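Local coordinates for protein Rubredoxin\:oxygen oxidoreductase (Desulfovibrio gigas, PDB 1E5D) that catalyses the four-electron reduction of one oxygen molecule to two water molecules, using a diiron centre and flavin mononucleotide, at residues Y74-H79 against K99-S104. Residues are numbered along the deposited sequence; the frame is centred on the assembly and turned at random.
With FEO (mu-oxo-diiron), chain D.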
loop_
_atom_site.group_PDB
_atom_site.type_symbol
_atom_site.label_atom_id
_atom_site.label_comp_id
_atom_site.label_asym_id
_atom_site.label_seq_id
_atom_site.Cartn_x
_atom_site.Cartn_y
_atom_site.Cartn_z
ATOM N N TYR A 74 30.459 8.160 -30.943
ATOM C CA TYR A 74 29.897 6.923 -30.433
ATOM C C TYR A 74 28.982 7.148 -29.236
ATOM O O TYR A 74 29.247 7.968 -28.359
ATOM C CB TYR A 74 31.015 5.966 -30.013
ATOM C CG TYR A 74 31.788 5.332 -31.141
ATOM C CD1 TYR A 74 31.238 5.184 -32.410
ATOM C CD2 TYR A 74 33.086 4.876 -30.929
ATOM C CE1 TYR A 74 31.970 4.597 -33.430
ATOM C CE2 TYR A 74 33.818 4.290 -31.939
ATOM C CZ TYR A 74 33.255 4.155 -33.190
ATOM O OH TYR A 74 33.985 3.571 -34.201
ATOM N N LEU A 75 27.911 6.367 -29.244
ATOM C CA LEU A 75 26.994 6.330 -28.112
ATOM C C LEU A 75 26.928 4.895 -27.615
ATOM O O LEU A 75 26.578 4.004 -28.385
ATOM C CB LEU A 75 25.612 6.853 -28.492
ATOM C CG LEU A 75 25.539 8.339 -28.864
ATOM C CD1 LEU A 75 24.164 8.701 -29.390
ATOM C CD2 LEU A 75 25.910 9.198 -27.667
ATOM N N VAL A 76 27.280 4.661 -26.354
ATOM C CA VAL A 76 27.147 3.287 -25.858
ATOM C C VAL A 76 25.966 3.203 -24.901
ATOM O O VAL A 76 26.009 3.781 -23.812
ATOM C CB VAL A 76 28.423 2.797 -25.161
ATOM C CG1 VAL A 76 28.147 1.489 -24.437
ATOM C CG2 VAL A 76 29.563 2.621 -26.156
ATOM N N ILE A 77 24.904 2.502 -25.290
ATOM C CA ILE A 77 23.749 2.397 -24.399
ATOM C C ILE A 77 23.712 1.030 -23.723
ATOM O O ILE A 77 23.438 0.019 -24.355
ATOM C CB ILE A 77 22.430 2.642 -25.133
ATOM C CG1 ILE A 77 22.481 3.854 -26.063
ATOM C CG2 ILE A 77 21.293 2.788 -24.133
ATOM C CD1 ILE A 77 22.830 5.121 -25.299
ATOM N N GLN A 78 24.004 1.095 -22.428
ATOM C CA GLN A 78 24.220 -0.062 -21.583
ATOM C C GLN A 78 22.963 -0.548 -20.883
ATOM O O GLN A 78 22.999 -1.637 -20.307
ATOM C CB GLN A 78 25.263 0.249 -20.503
ATOM C CG GLN A 78 26.401 1.133 -21.006
ATOM C CD GLN A 78 27.632 0.931 -20.138
ATOM O OE1 GLN A 78 28.371 -0.030 -20.353
ATOM N NE2 GLN A 78 27.827 1.816 -19.170
ATOM N N HIS A 79 21.900 0.236 -20.928
ATOM C CA HIS A 79 20.675 -0.148 -20.185
ATOM C C HIS A 79 19.553 0.652 -20.822
ATOM O O HIS A 79 19.783 1.834 -21.125
ATOM C CB HIS A 79 20.933 0.087 -18.714
ATOM C CG HIS A 79 19.891 -0.125 -17.679
ATOM N ND1 HIS A 79 18.916 -1.090 -17.747
ATOM C CD2 HIS A 79 19.662 0.526 -16.500
ATOM C CE1 HIS A 79 18.140 -1.029 -16.682
ATOM N NE2 HIS A 79 18.575 -0.045 -15.901
ATOM N N LYS A 99 27.881 5.807 -34.547
ATOM C CA LYS A 99 27.417 4.496 -34.105
ATOM C C LYS A 99 26.868 4.518 -32.689
ATOM O O LYS A 99 27.338 5.172 -31.768
ATOM C CB LYS A 99 28.562 3.480 -34.210
ATOM C CG LYS A 99 28.522 2.652 -35.482
ATOM C CD LYS A 99 29.917 2.290 -35.955
ATOM C CE LYS A 99 29.894 0.987 -36.743
ATOM N NZ LYS A 99 28.498 0.595 -37.098
ATOM N N ILE A 100 25.804 3.734 -32.544
ATOM C CA ILE A 100 25.198 3.520 -31.247
ATOM C C ILE A 100 25.494 2.089 -30.816
ATOM O O ILE A 100 25.014 1.171 -31.488
ATOM C CB ILE A 100 23.678 3.728 -31.263
ATOM C CG1 ILE A 100 23.242 5.140 -31.656
ATOM C CG2 ILE A 100 23.087 3.338 -29.913
ATOM C CD1 ILE A 100 21.758 5.286 -31.910
ATOM N N PHE A 101 26.262 1.941 -29.748
ATOM C CA PHE A 101 26.571 0.608 -29.248
ATOM C C PHE A 101 25.655 0.191 -28.100
ATOM O O PHE A 101 25.522 0.927 -27.124
ATOM C CB PHE A 101 28.034 0.536 -28.797
ATOM C CG PHE A 101 28.984 0.729 -29.972
ATOM C CD1 PHE A 101 29.296 -0.335 -30.795
ATOM C CD2 PHE A 101 29.534 1.972 -30.226
ATOM C CE1 PHE A 101 30.151 -0.162 -31.862
ATOM C CE2 PHE A 101 30.398 2.150 -31.284
ATOM C CZ PHE A 101 30.703 1.079 -32.095
ATOM N N THR A 102 25.054 -0.985 -28.241
ATOM C CA THR A 102 24.201 -1.554 -27.213
ATOM C C THR A 102 24.295 -3.075 -27.216
ATOM O O THR A 102 24.752 -3.716 -28.161
ATOM C CB THR A 102 22.730 -1.123 -27.386
ATOM O OG1 THR A 102 22.014 -1.441 -26.187
ATOM C CG2 THR A 102 22.064 -1.895 -28.509
ATOM N N SER A 103 23.859 -3.678 -26.106
ATOM C CA SER A 103 23.891 -5.136 -26.052
ATOM C C SER A 103 22.842 -5.697 -27.002
ATOM O O SER A 103 21.952 -5.011 -27.508
ATOM C CB SER A 103 23.645 -5.642 -24.636
ATOM O OG SER A 103 22.278 -5.501 -24.281
ATOM N N SER A 104 22.945 -7.002 -27.252
ATOM C CA SER A 104 21.953 -7.598 -28.150
ATOM C C SER A 104 20.573 -7.487 -27.523
ATOM O O SER A 104 19.595 -7.096 -28.159
ATOM C CB SER A 104 22.333 -9.044 -28.446
ATOM O OG SER A 104 21.273 -9.921 -28.114
HETATM FE FE1 FEO D . 19.128 3.562 -13.252
HETATM FE FE2 FEO D . 17.778 0.582 -14.022
HETATM O O FEO D . 18.072 2.783 -14.409
HETATM O O HOH W 1 22.456 -2.372 -23.798
HETATM O O HOH W 2 20.327 4.491 -15.152
#
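F101 drives the edge of its ring into one face of Y74: F101 CE2 sits 3.3 Å from Y74 CD1, toward the rim of the tyrosine ring. With the planes at 85° and the centroids 4.8 Å apart, this is a T-shaped stack. Both rings leave the same face of the sheet with CG anti to the carbonyl carbon (chi1 -73° in Y74, -65° in F101), and Y74, which pairs with K99, leans along the strand to meet F101, two residues on, the partner of V76. The aliphatic start of K99 runs alongside the tyrosine, CB 3.6 Å from Y74 CD1, while Y74 OH is hydrogen-bonded to K44. On the same face V76 CG2 packs 3.7 Å from F101 CB. The opposite face carries L75, I77 and I100; there CG1 of I77 lies beside CG2 of I100, and M110 of helix 104-114 touches both isoleucines.

Between the two faces, strands 74-77 and 99-103 run parallel, joined by backbone bonds from L75 N to K99 O, F101 N to L75 O and I77 N to F101 O. Beyond I77 the two strands part, and a water bridges them, donating to I77 O (2.6 Å) and accepting from S103 N (3.0 Å). S103 then caps the helix that follows, its OG accepting from G106 N. The segment 74-79 runs on to H79, whose NE2 binds one iron at 2.1 Å, alongside E81, H146 and D165 at the diiron centre; a hydrogen bond from ND1 to D149 should help fix the imidazole's rotation. Two neighbouring parallel strands linked through helices, with metal ligands on the loop leaving a strand's C-terminal end, are characteristic of the metallo-beta-lactamase fold, here built around a mu-oxo-diiron site.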